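Local atomic coordinates of lysine-sensitive aspartokinase 3 (PDB entry 2J0W), a protein that catalyses the ATP-dependent phosphorylation of L-aspartate to 4-phospho-L-aspartate, the first step of lysine biosynthesis, under feedback inhibition by lysine. Residues I4-F9 / L35-A40; S201-A206 / V258-T263; R216-T221 / P273-S278. All blocks are in the same frame, centred on the assembly; numbering follows the deposited sequence.

Contact 1 (I4-F9 / L35-A40); sequences IVVSKF and LVVLSA. With ASP (aspartic acid), chain B.
Val6 to Phe9 pair with Leu35 to Leu38 as neighbouring parallel strands. They are the two strands of a beta-alpha-beta unit in the amino acid kinase domain, with helix 17-27 as the connection. The backbone bonds are regular. Ser7 N donates to Leu35 O, and Ser7 O accepts from Val37 N at 2.7 Å. Phe9 bonds twice to the same neighbour: its N donates to Val37 O and its O accepts from Ser39 N.

Packing is tightest on the face that carries Phe9, Val36 and Leu38. The Phe9 ring is turned back beside its own backbone N, with CG anti to the carbonyl carbon (chi1 -61°). This brings its rim to the neighbouring strand. Val36 CG1 meets the ring edge near its plane, 3.5 Å from Phe9 CE2. Leu38 CD2 comes in obliquely and lies 3.6 Å from Phe9 CB. Helix 108-131 packs on Leu38, and Trp220 stacks on the Phe9 ring.

The other face is looser. Val6 and Leu35 lie side by side and point the same way, with Val6 CG2 4.1 Å from Leu35 CD2. Lys8 CG touches Val37 CG1 at a similar distance. Helix 200-211 closes over this face. At the Ile4 end the strands no longer pair, and Ile4 is partly exposed.

At the Lys8 and Ser39 end the contact turns polar and opens on the active site. The Lys8 chain bends at its second torsion (chi2 -86°), and its amino group forms a salt bridge with Asp202. Ser39 OG is hydrogen-bonded to Ser201 OG. One water links Lys8 and Ser39 to the substrate. It accepts from Lys8 NZ at 2.7 Å, lies 2.7 Å from Ser39 OG, and donates to OD1 of the bound aspartate at 2.8 Å.

Contact 2 (S201-A206 / V258-T263); sequences SDYTAA and VLHPAT. With ADP (adenosine-5'-diphosphate), chain D; ASP (aspartic acid), chain B.
Tyr203 offers one face of its ring to Ala262. Its CG is anti to the backbone N, which swings the ring out to the loop. The Ala262 methyl sits over the ring centre, with CB 3.6 Å from the centroid and only 6° off the ring normal, a clear CH-pi contact. Ala262 CB is also at the edge of the His260 ring, in its plane. The Tyr203 and His260 rings are nearly parallel, at 11°, but slid so far apart that they barely overlap. A glycine in place of Tyr203 would probably leave the Ala262 methyl without its aromatic floor and let the loop shift against the helix.

One turn of helix further on, Ala206 CB packs on Thr263 CG2 at 3.9 Å. Asp202 CB lies 3.4 Å from Thr263 OG1. Asp202 OD2 takes a weak hydrogen bond from His260 N, 3.3 Å long and bent to 131°.

The loop leads into helix 264-270 and rests on helix 200-211 of the amino acid kinase fold. The first turn of helix 200-211 faces the substrate. There Ser201 N donates to OD2 of the bound aspartate at 2.8 Å.

The loop holds its shape through a type I beta turn from His260 to Thr263. His260 O is gripped twice by Thr263, by its N at 2.9 Å and by its OG1 at 2.6 Å. The hydroxyl comes in the carbonyl plane, on a lone pair.

The second carboxylate oxygen of Asp202, OD1, forms a salt bridge with Lys8, and the Asp202 side chain lies about 4 Å from the bound magnesium ion. Pro266 of helix 264-270 packs against both Tyr203 and Ala206. At the far end of the loop, Val258 belongs to the ADP pocket.

Contact 3 (R216-T221 / P273-S278); sequences RVDIWT and PVFVGS. With ADP (adenosine-5'-diphosphate), chain D.
Phe275 gives up the most surface in this contact and is met by Trp220 from the neighbouring parallel strand. The pair is edge-to-face. The edge of Phe275 is directed at the face of the six-membered ring of Trp220, with planes at 65° and centroids 5.5 Å apart. Phe275 CE2 makes the closest touch, 3.7 Å from Trp220 CH2.

Trp220 reaches across the sheet because its CG is anti to the carbonyl carbon (chi1 -68°), which brings the CE3-CZ3 rim of the indole to Gly277. Little room is left there: a side-chain carbon on Gly277 would come very near Trp220 CZ3 and run into the Phe275 ring. The rim of the indole continues to Ser278, whose O lies near the ring plane, 3.2 Å from Trp220 CE3.

Ile219 works on the opposite face of the sheet. Its CG1 packs on Val274 CG1 at 3.6 Å, and its CB faces Val276 CG2 at 4.2 Å. Its backbone also binds the partner strand twice, through a short bond from Ile219 N to Phe275 O (2.6 Å) and one from Gly277 N to Ile219 O. Further bonds join Val217 to Pro273 and Phe275, and Thr221 to Gly277. Helix 200-211 covers the Ile219 face.

At the C-terminal end of strand 216-221 the packing gives way to ligand binding. Thr221 OG1, anti to its own N, donates to O1B of the ADP beta-phosphate at 3.0 Å. Asp222, next in the chain, and Tyr227 also bond the nucleotide. Such a parallel pair, with the nucleotide at the C-terminal end of strand 216-221, belongs to the central sheet of the amino acid kinase fold.

How the contacts relate
All three contacts are buried in the amino acid kinase domain. Contacts 1 and 3 belong to one sheet. Strands 5-9 and 216-221 are neighbours in it, joined by backbone bonds between Asp218 and both Val6 and Lys8. Both rest on backbone hydrogen bonds and largely apolar side-chain packing, and turn polar at the ligand end. Contact 2 differs: a helix start meets an irregular loop, and only one weak hydrogen bond spans them. It lies nearest the centre of the chain. Contacts 2 and 3 both have partly exposed residues, whereas every touching residue of contact 1 is buried. The helix of contact 2 packs on the sheet strands of both other contacts. Contacts 1 and 2 share the aspartate, and contacts 2 and 3 share the ADP.

Contact 1 (I4-F9 / L35-A40)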
loop_
_atom_site.group_PDB
_atom_site.type_symbol
_atom_site.label_atom_id
_atom_site.label_comp_id
_atom_site.label_asym_id
_atom_site.label_seq_id
_atom_site.Cartn_x
_atom_site.Cartn_y
_atom_site.Cartn_z
ATOM N N ILE A 4 -18.576 -33.674 17.576
ATOM C CA ILE A 4 -19.883 -33.361 17.025
ATOM C C ILE A 4 -19.665 -32.624 15.721
ATOM O O ILE A 4 -18.919 -31.652 15.667
ATOM C CB ILE A 4 -20.695 -32.450 17.982
ATOM C CG1 ILE A 4 -20.922 -33.158 19.325
ATOM C CG2 ILE A 4 -22.017 -32.077 17.338
ATOM C CD1 ILE A 4 -21.473 -32.257 20.423
ATOM N N VAL A 5 -20.295 -33.099 14.660
ATOM C CA VAL A 5 -20.157 -32.430 13.385
ATOM C C VAL A 5 -21.324 -31.473 13.254
ATOM O O VAL A 5 -22.452 -31.801 13.631
ATOM C CB VAL A 5 -20.168 -33.427 12.214
ATOM C CG1 VAL A 5 -20.423 -32.701 10.897
ATOM C CG2 VAL A 5 -18.836 -34.145 12.154
ATOM N N VAL A 6 -21.025 -30.282 12.746
ATOM C CA VAL A 6 -22.007 -29.227 12.516
ATOM C C VAL A 6 -22.220 -29.108 11.000
ATOM O O VAL A 6 -21.256 -28.951 10.244
ATOM C CB VAL A 6 -21.489 -27.888 13.085
ATOM C CG1 VAL A 6 -22.456 -26.769 12.761
ATOM C CG2 VAL A 6 -21.303 -28.009 14.593
ATOM N N SER A 7 -23.475 -29.200 10.559
ATOM C CA SER A 7 -23.816 -29.119 9.129
ATOM C C SER A 7 -24.579 -27.841 8.754
ATOM O O SER A 7 -25.479 -27.409 9.480
ATOM C CB SER A 7 -24.660 -30.335 8.717
ATOM O OG SER A 7 -23.896 -31.530 8.745
ATOM N N LYS A 8 -24.238 -27.247 7.614
ATOM C CA LYS A 8 -24.909 -26.025 7.188
ATOM C C LYS A 8 -25.533 -26.150 5.809
ATOM O O LYS A 8 -24.917 -26.659 4.872
ATOM C CB LYS A 8 -23.931 -24.847 7.217
ATOM C CG LYS A 8 -24.542 -23.491 6.860
ATOM C CD LYS A 8 -24.557 -23.233 5.358
ATOM C CE LYS A 8 -24.914 -21.775 5.075
ATOM N NZ LYS A 8 -24.707 -21.358 3.651
ATOM N N PHE A 9 -26.768 -25.671 5.696
ATOM C CA PHE A 9 -27.505 -25.729 4.443
ATOM C C PHE A 9 -27.955 -24.348 4.011
ATOM O O PHE A 9 -28.549 -23.597 4.797
ATOM C CB PHE A 9 -28.703 -26.651 4.611
ATOM C CG PHE A 9 -28.327 -28.060 4.963
ATOM C CD1 PHE A 9 -28.019 -28.982 3.965
ATOM C CD2 PHE A 9 -28.283 -28.468 6.297
ATOM C CE1 PHE A 9 -27.677 -30.291 4.284
ATOM C CE2 PHE A 9 -27.941 -29.771 6.631
ATOM C CZ PHE A 9 -27.638 -30.688 5.618
ATOM N N LEU A 35 -25.802 -30.881 15.180
ATOM C CA LEU A 35 -26.274 -29.515 15.017
ATOM C C LEU A 35 -26.407 -29.158 13.545
ATOM O O LEU A 35 -25.473 -29.340 12.755
ATOM C CB LEU A 35 -25.317 -28.536 15.704
ATOM C CG LEU A 35 -25.676 -27.043 15.687
ATOM C CD1 LEU A 35 -27.029 -26.778 16.334
ATOM C CD2 LEU A 35 -24.605 -26.300 16.431
ATOM N N VAL A 36 -27.578 -28.660 13.173
ATOM C CA VAL A 36 -27.797 -28.269 11.794
ATOM C C VAL A 36 -28.036 -26.765 11.769
ATOM O O VAL A 36 -28.677 -26.206 12.665
ATOM C CB VAL A 36 -29.012 -29.007 11.183
ATOM C CG1 VAL A 36 -29.178 -28.626 9.709
ATOM C CG2 VAL A 36 -28.815 -30.505 11.322
ATOM N N VAL A 37 -27.499 -26.111 10.750
ATOM C CA VAL A 37 -27.653 -24.681 10.619
ATOM C C VAL A 37 -28.302 -24.417 9.277
ATOM O O VAL A 37 -27.785 -24.834 8.240
ATOM C CB VAL A 37 -26.284 -23.991 10.718
ATOM C CG1 VAL A 37 -26.400 -22.515 10.388
ATOM C CG2 VAL A 37 -25.741 -24.173 12.120
ATOM N N LEU A 38 -29.447 -23.742 9.294
ATOM C CA LEU A 38 -30.159 -23.459 8.055
ATOM C C LEU A 38 -30.260 -21.985 7.752
ATOM O O LEU A 38 -30.362 -21.167 8.659
ATOM C CB LEU A 38 -31.584 -23.999 8.116
ATOM C CG LEU A 38 -31.860 -25.484 8.322
ATOM C CD1 LEU A 38 -33.370 -25.674 8.386
ATOM C CD2 LEU A 38 -31.253 -26.302 7.190
ATOM N N SER A 39 -30.214 -21.667 6.466
ATOM C CA SER A 39 -30.376 -20.303 5.994
ATOM C C SER A 39 -31.851 -20.359 5.634
ATOM O O SER A 39 -32.470 -21.413 5.741
ATOM C CB SER A 39 -29.583 -20.045 4.705
ATOM O OG SER A 39 -28.179 -20.058 4.891
ATOM N N ALA A 40 -32.419 -19.245 5.199
ATOM C CA ALA A 40 -33.818 -19.243 4.819
ATOM C C ALA A 40 -33.866 -19.811 3.409
ATOM O O ALA A 40 -32.852 -19.847 2.709
ATOM C CB ALA A 40 -34.362 -17.821 4.846
HETATM N N ASP B . -30.074 -15.888 4.644
HETATM C CA ASP B . -28.979 -14.926 4.541
HETATM C C ASP B . -28.895 -14.507 3.057
HETATM O O ASP B . -29.812 -14.877 2.283
HETATM C CB ASP B . -27.665 -15.570 5.083
HETATM C CG ASP B . -27.065 -16.736 4.268
HETATM O OD1 ASP B . -27.660 -17.099 3.205
HETATM O OD2 ASP B . -25.991 -17.302 4.687
HETATM O OXT ASP B . -27.878 -13.834 2.671
HETATM O O HOH W 1 -26.570 -19.666 2.752
#

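Contact 2 (S201-A206 / V258-T263)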
loop_
_atom_site.group_PDB
_atom_site.type_symbol
_atom_site.label_atom_id
_atom_site.label_comp_id
_atom_site.label_asym_id
_atom_site.label_seq_id
_atom_site.Cartn_x
_atom_site.Cartn_y
_atom_site.Cartn_z
ATOM N N SER A 201 -24.770 -17.190 7.232
ATOM C CA SER A 201 -25.099 -18.511 7.752
ATOM C C SER A 201 -23.859 -19.409 7.806
ATOM O O SER A 201 -23.823 -20.343 8.601
ATOM C CB SER A 201 -26.196 -19.178 6.915
ATOM O OG SER A 201 -27.448 -18.545 7.129
ATOM N N ASP A 202 -22.854 -19.130 6.963
ATOM C CA ASP A 202 -21.619 -19.926 6.959
ATOM C C ASP A 202 -20.888 -19.612 8.239
ATOM O O ASP A 202 -20.400 -20.499 8.958
ATOM C CB ASP A 202 -20.681 -19.551 5.805
ATOM C CG ASP A 202 -21.204 -19.979 4.460
ATOM O OD1 ASP A 202 -21.747 -21.109 4.361
ATOM O OD2 ASP A 202 -21.050 -19.182 3.499
ATOM N N TYR A 203 -20.816 -18.318 8.503
ATOM C CA TYR A 203 -20.136 -17.822 9.673
ATOM C C TYR A 203 -20.742 -18.450 10.925
ATOM O O TYR A 203 -20.018 -18.934 11.798
ATOM C CB TYR A 203 -20.239 -16.296 9.692
ATOM C CG TYR A 203 -19.317 -15.616 10.669
ATOM C CD1 TYR A 203 -18.191 -16.268 11.173
ATOM C CD2 TYR A 203 -19.557 -14.303 11.076
ATOM C CE1 TYR A 203 -17.331 -15.627 12.056
ATOM C CE2 TYR A 203 -18.703 -13.655 11.956
ATOM C CZ TYR A 203 -17.592 -14.319 12.440
ATOM O OH TYR A 203 -16.723 -13.663 13.277
ATOM N N THR A 204 -22.068 -18.476 11.000
ATOM C CA THR A 204 -22.734 -19.048 12.162
ATOM C C THR A 204 -22.315 -20.496 12.383
ATOM O O THR A 204 -22.127 -20.939 13.514
ATOM C CB THR A 204 -24.268 -19.017 12.005
ATOM O OG1 THR A 204 -24.706 -17.663 11.869
ATOM C CG2 THR A 204 -24.937 -19.641 13.222
ATOM N N ALA A 205 -22.179 -21.237 11.296
ATOM C CA ALA A 205 -21.822 -22.640 11.405
ATOM C C ALA A 205 -20.442 -22.812 12.003
ATOM O O ALA A 205 -20.246 -23.655 12.866
ATOM C CB ALA A 205 -21.897 -23.304 10.047
ATOM N N ALA A 206 -19.484 -22.018 11.544
ATOM C CA ALA A 206 -18.132 -22.094 12.080
ATOM C C ALA A 206 -18.113 -21.647 13.542
ATOM O O ALA A 206 -17.439 -22.255 14.372
ATOM C CB ALA A 206 -17.199 -21.219 11.261
ATOM N N VAL A 258 -18.694 -18.758 -2.116
ATOM C CA VAL A 258 -19.045 -20.006 -1.446
ATOM C C VAL A 258 -18.780 -19.947 0.040
ATOM O O VAL A 258 -19.399 -20.669 0.809
ATOM C CB VAL A 258 -18.329 -21.245 -2.029
ATOM C CG1 VAL A 258 -19.128 -21.776 -3.171
ATOM C CG2 VAL A 258 -16.921 -20.910 -2.466
ATOM N N LEU A 259 -17.853 -19.102 0.461
ATOM C CA LEU A 259 -17.634 -18.975 1.891
ATOM C C LEU A 259 -17.676 -17.531 2.314
ATOM O O LEU A 259 -17.149 -16.647 1.636
ATOM C CB LEU A 259 -16.302 -19.576 2.326
ATOM C CG LEU A 259 -16.153 -21.084 2.183
ATOM C CD1 LEU A 259 -14.919 -21.523 2.947
ATOM C CD2 LEU A 259 -17.369 -21.779 2.725
ATOM N N HIS A 260 -18.337 -17.292 3.431
ATOM C CA HIS A 260 -18.406 -15.952 3.953
ATOM C C HIS A 260 -16.967 -15.655 4.386
ATOM O O HIS A 260 -16.301 -16.498 4.985
ATOM C CB HIS A 260 -19.345 -15.901 5.158
ATOM C CG HIS A 260 -19.488 -14.537 5.745
ATOM N ND1 HIS A 260 -20.377 -13.603 5.254
ATOM C CD2 HIS A 260 -18.805 -13.921 6.737
ATOM C CE1 HIS A 260 -20.232 -12.471 5.917
ATOM N NE2 HIS A 260 -19.282 -12.636 6.821
ATOM N N PRO A 261 -16.465 -14.461 4.062
ATOM C CA PRO A 261 -15.109 -14.043 4.410
ATOM C C PRO A 261 -14.699 -14.257 5.866
ATOM O O PRO A 261 -13.510 -14.258 6.173
ATOM C CB PRO A 261 -15.106 -12.570 4.021
ATOM C CG PRO A 261 -15.929 -12.570 2.804
ATOM C CD PRO A 261 -17.094 -13.478 3.163
ATOM N N ALA A 262 -15.668 -14.445 6.755
ATOM C CA ALA A 262 -15.369 -14.631 8.177
ATOM C C ALA A 262 -15.581 -16.057 8.684
ATOM O O ALA A 262 -15.422 -16.322 9.883
ATOM C CB ALA A 262 -16.216 -13.666 9.023
ATOM N N THR A 263 -15.944 -16.971 7.788
ATOM C CA THR A 263 -16.182 -18.358 8.182
ATOM C C THR A 263 -14.966 -19.000 8.842
ATOM O O THR A 263 -15.049 -19.511 9.959
ATOM C CB THR A 263 -16.546 -19.236 6.979
ATOM O OG1 THR A 263 -17.489 -18.550 6.139
ATOM C CG2 THR A 263 -17.143 -20.550 7.467
HETATM P PB ADP D . -25.229 -20.999 -0.171
HETATM O O1B ADP D . -25.079 -22.472 -0.177
HETATM O O2B ADP D . -26.654 -20.570 0.077
HETATM O O3B ADP D . -24.266 -20.327 0.864
HETATM P PA ADP D . -24.163 -19.226 -2.216
HETATM O O1A ADP D . -24.844 -18.772 -3.453
HETATM O O2A ADP D . -24.057 -18.222 -1.113
HETATM O O3A ADP D . -24.863 -20.517 -1.647
HETATM O "O5'" ADP D . -22.726 -19.688 -2.786
HETATM C "C5'" ADP D . -22.404 -20.825 -3.648
HETATM C "C4'" ADP D . -21.877 -20.249 -4.951
HETATM O "O4'" ADP D . -20.697 -19.395 -4.883
HETATM C "C3'" ADP D . -21.522 -21.195 -6.068
HETATM O "O3'" ADP D . -22.804 -21.709 -6.494
HETATM C "C2'" ADP D . -20.829 -20.253 -7.028
HETATM O "O2'" ADP D . -21.763 -19.539 -7.821
HETATM C "C1'" ADP D . -20.072 -19.321 -6.152
HETATM N N9 ADP D . -18.541 -19.490 -6.150
HETATM C C8 ADP D . -17.729 -18.425 -6.323
HETATM N N7 ADP D . -16.439 -18.693 -6.306
HETATM C C5 ADP D . -16.405 -20.017 -6.098
HETATM C C6 ADP D . -15.276 -20.911 -5.988
HETATM N N6 ADP D . -14.044 -20.539 -6.056
HETATM N N1 ADP D . -15.616 -22.260 -5.777
HETATM C C2 ADP D . -16.945 -22.711 -5.693
HETATM N N3 ADP D . -18.009 -21.864 -5.801
HETATM C C4 ADP D . -17.701 -20.559 -6.001
HETATM N N ASP B . -30.074 -15.888 4.644
HETATM C CA ASP B . -28.979 -14.926 4.541
HETATM C C ASP B . -28.895 -14.507 3.057
HETATM O O ASP B . -29.812 -14.877 2.283
HETATM C CB ASP B . -27.665 -15.570 5.083
HETATM C CG ASP B . -27.065 -16.736 4.268
HETATM O OD1 ASP B . -27.660 -17.099 3.205
HETATM O OD2 ASP B . -25.991 -17.302 4.687
HETATM O OXT ASP B . -27.878 -13.834 2.671
#

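Contact 3 (R216-T221 / P273-S278)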
loop_
_atom_site.group_PDB
_atom_site.type_symbol
_atom_site.label_atom_id
_atom_site.label_comp_id
_atom_site.label_asym_id
_atom_site.label_seq_id
_atom_site.Cartn_x
_atom_site.Cartn_y
_atom_site.Cartn_z
ATOM N N ARG A 216 -15.856 -31.118 13.350
ATOM C CA ARG A 216 -15.959 -30.636 11.972
ATOM C C ARG A 216 -17.220 -29.850 11.615
ATOM O O ARG A 216 -18.233 -29.891 12.313
ATOM C CB ARG A 216 -15.856 -31.812 11.008
ATOM C CG ARG A 216 -15.952 -31.434 9.534
ATOM C CD ARG A 216 -16.022 -32.669 8.660
ATOM N NE ARG A 216 -16.900 -33.661 9.265
ATOM C CZ ARG A 216 -17.311 -34.765 8.658
ATOM N NH1 ARG A 216 -16.923 -35.021 7.415
ATOM N NH2 ARG A 216 -18.112 -35.606 9.301
ATOM N N VAL A 217 -17.139 -29.154 10.487
ATOM C CA VAL A 217 -18.224 -28.352 9.959
ATOM C C VAL A 217 -18.456 -28.753 8.520
ATOM O O VAL A 217 -17.499 -28.870 7.746
ATOM C CB VAL A 217 -17.831 -26.880 9.973
ATOM C CG1 VAL A 217 -18.844 -26.065 9.184
ATOM C CG2 VAL A 217 -17.707 -26.393 11.393
ATOM N N ASP A 218 -19.710 -28.974 8.150
ATOM C CA ASP A 218 -20.008 -29.322 6.766
ATOM C C ASP A 218 -20.861 -28.245 6.068
ATOM O O ASP A 218 -21.989 -27.958 6.476
ATOM C CB ASP A 218 -20.724 -30.677 6.674
ATOM C CG ASP A 218 -19.782 -31.858 6.855
ATOM O OD1 ASP A 218 -18.641 -31.797 6.346
ATOM O OD2 ASP A 218 -20.191 -32.852 7.500
ATOM N N ILE A 219 -20.313 -27.644 5.019
ATOM C CA ILE A 219 -21.030 -26.621 4.273
ATOM C C ILE A 219 -21.686 -27.258 3.045
ATOM O O ILE A 219 -21.002 -27.661 2.100
ATOM C CB ILE A 219 -20.070 -25.485 3.797
ATOM C CG1 ILE A 219 -19.350 -24.873 4.998
ATOM C CG2 ILE A 219 -20.847 -24.399 3.054
ATOM C CD1 ILE A 219 -20.270 -24.423 6.116
ATOM N N TRP A 220 -23.009 -27.351 3.055
ATOM C CA TRP A 220 -23.722 -27.934 1.927
ATOM C C TRP A 220 -24.299 -26.843 1.031
ATOM O O TRP A 220 -25.211 -26.131 1.421
ATOM C CB TRP A 220 -24.821 -28.871 2.438
ATOM C CG TRP A 220 -24.254 -30.111 3.104
ATOM C CD1 TRP A 220 -24.173 -30.371 4.447
ATOM C CD2 TRP A 220 -23.610 -31.208 2.447
ATOM N NE1 TRP A 220 -23.509 -31.558 4.664
ATOM C CE2 TRP A 220 -23.155 -32.092 3.451
ATOM C CE3 TRP A 220 -23.368 -31.528 1.101
ATOM C CZ2 TRP A 220 -22.474 -33.275 3.153
ATOM C CZ3 TRP A 220 -22.691 -32.704 0.806
ATOM C CH2 TRP A 220 -22.254 -33.563 1.827
ATOM N N THR A 221 -23.760 -26.715 -0.175
ATOM C CA THR A 221 -24.221 -25.684 -1.092
ATOM C C THR A 221 -24.796 -26.243 -2.389
ATOM O O THR A 221 -25.283 -27.369 -2.407
ATOM C CB THR A 221 -23.080 -24.687 -1.401
ATOM O OG1 THR A 221 -23.520 -23.736 -2.377
ATOM C CG2 THR A 221 -21.874 -25.413 -1.915
ATOM N N PRO A 273 -11.560 -28.387 10.749
ATOM C CA PRO A 273 -11.647 -28.542 9.294
ATOM C C PRO A 273 -13.083 -28.327 8.816
ATOM O O PRO A 273 -14.030 -28.623 9.538
ATOM C CB PRO A 273 -11.137 -29.967 9.072
ATOM C CG PRO A 273 -11.579 -30.668 10.305
ATOM C CD PRO A 273 -11.240 -29.672 11.394
ATOM N N VAL A 274 -13.228 -27.819 7.594
ATOM C CA VAL A 274 -14.534 -27.517 7.011
ATOM C C VAL A 274 -14.697 -28.220 5.672
ATOM O O VAL A 274 -13.807 -28.161 4.826
ATOM C CB VAL A 274 -14.679 -25.967 6.803
ATOM C CG1 VAL A 274 -15.933 -25.638 6.014
ATOM C CG2 VAL A 274 -14.715 -25.259 8.153
ATOM N N PHE A 275 -15.835 -28.889 5.492
ATOM C CA PHE A 275 -16.114 -29.587 4.249
ATOM C C PHE A 275 -17.127 -28.841 3.369
ATOM O O PHE A 275 -18.118 -28.301 3.872
ATOM C CB PHE A 275 -16.643 -30.986 4.521
ATOM C CG PHE A 275 -17.045 -31.698 3.278
ATOM C CD1 PHE A 275 -16.079 -32.123 2.380
ATOM C CD2 PHE A 275 -18.385 -31.868 2.960
ATOM C CE1 PHE A 275 -16.431 -32.707 1.179
ATOM C CE2 PHE A 275 -18.755 -32.451 1.753
ATOM C CZ PHE A 275 -17.774 -32.872 0.857
ATOM N N VAL A 276 -16.902 -28.844 2.055
ATOM C CA VAL A 276 -17.783 -28.126 1.138
ATOM C C VAL A 276 -18.292 -28.979 -0.024
ATOM O O VAL A 276 -17.525 -29.330 -0.920
ATOM C CB VAL A 276 -17.067 -26.852 0.531
ATOM C CG1 VAL A 276 -18.061 -26.019 -0.294
ATOM C CG2 VAL A 276 -16.461 -25.993 1.636
ATOM N N GLY A 277 -19.595 -29.275 -0.024
ATOM C CA GLY A 277 -20.170 -30.077 -1.089
ATOM C C GLY A 277 -21.583 -29.685 -1.480
ATOM O O GLY A 277 -22.235 -28.888 -0.794
ATOM N N SER A 278 -22.041 -30.259 -2.594
ATOM C CA SER A 278 -23.376 -30.030 -3.153
ATOM C C SER A 278 -24.419 -30.809 -2.356
ATOM O O SER A 278 -24.180 -31.949 -1.971
ATOM C CB SER A 278 -23.403 -30.485 -4.619
ATOM O OG SER A 278 -24.663 -30.258 -5.231
HETATM P PB ADP D . -25.229 -20.999 -0.171
HETATM O O1B ADP D . -25.079 -22.472 -0.177
HETATM O O2B ADP D . -26.654 -20.570 0.077
HETATM O O3B ADP D . -24.266 -20.327 0.864
HETATM P PA ADP D . -24.163 -19.226 -2.216
HETATM O O1A ADP D . -24.844 -18.772 -3.453
HETATM O O2A ADP D . -24.057 -18.222 -1.113
HETATM O O3A ADP D . -24.863 -20.517 -1.647
HETATM O "O5'" ADP D . -22.726 -19.688 -2.786
HETATM C "C5'" ADP D . -22.404 -20.825 -3.648
HETATM C "C4'" ADP D . -21.877 -20.249 -4.951
HETATM O "O4'" ADP D . -20.697 -19.395 -4.883
HETATM C "C3'" ADP D . -21.522 -21.195 -6.068
HETATM O "O3'" ADP D . -22.804 -21.709 -6.494
HETATM C "C2'" ADP D . -20.829 -20.253 -7.028
HETATM O "O2'" ADP D . -21.763 -19.539 -7.821
HETATM C "C1'" ADP D . -20.072 -19.321 -6.152
HETATM N N9 ADP D . -18.541 -19.490 -6.150
HETATM C C8 ADP D . -17.729 -18.425 -6.323
HETATM N N7 ADP D . -16.439 -18.693 -6.306
HETATM C C5 ADP D . -16.405 -20.017 -6.098
HETATM C C6 ADP D . -15.276 -20.911 -5.988
HETATM N N6 ADP D . -14.044 -20.539 -6.056
HETATM N N1 ADP D . -15.616 -22.260 -5.777
HETATM C C2 ADP D . -16.945 -22.711 -5.693
HETATM N N3 ADP D . -18.009 -21.864 -5.801
HETATM C C4 ADP D . -17.701 -20.559 -6.001
#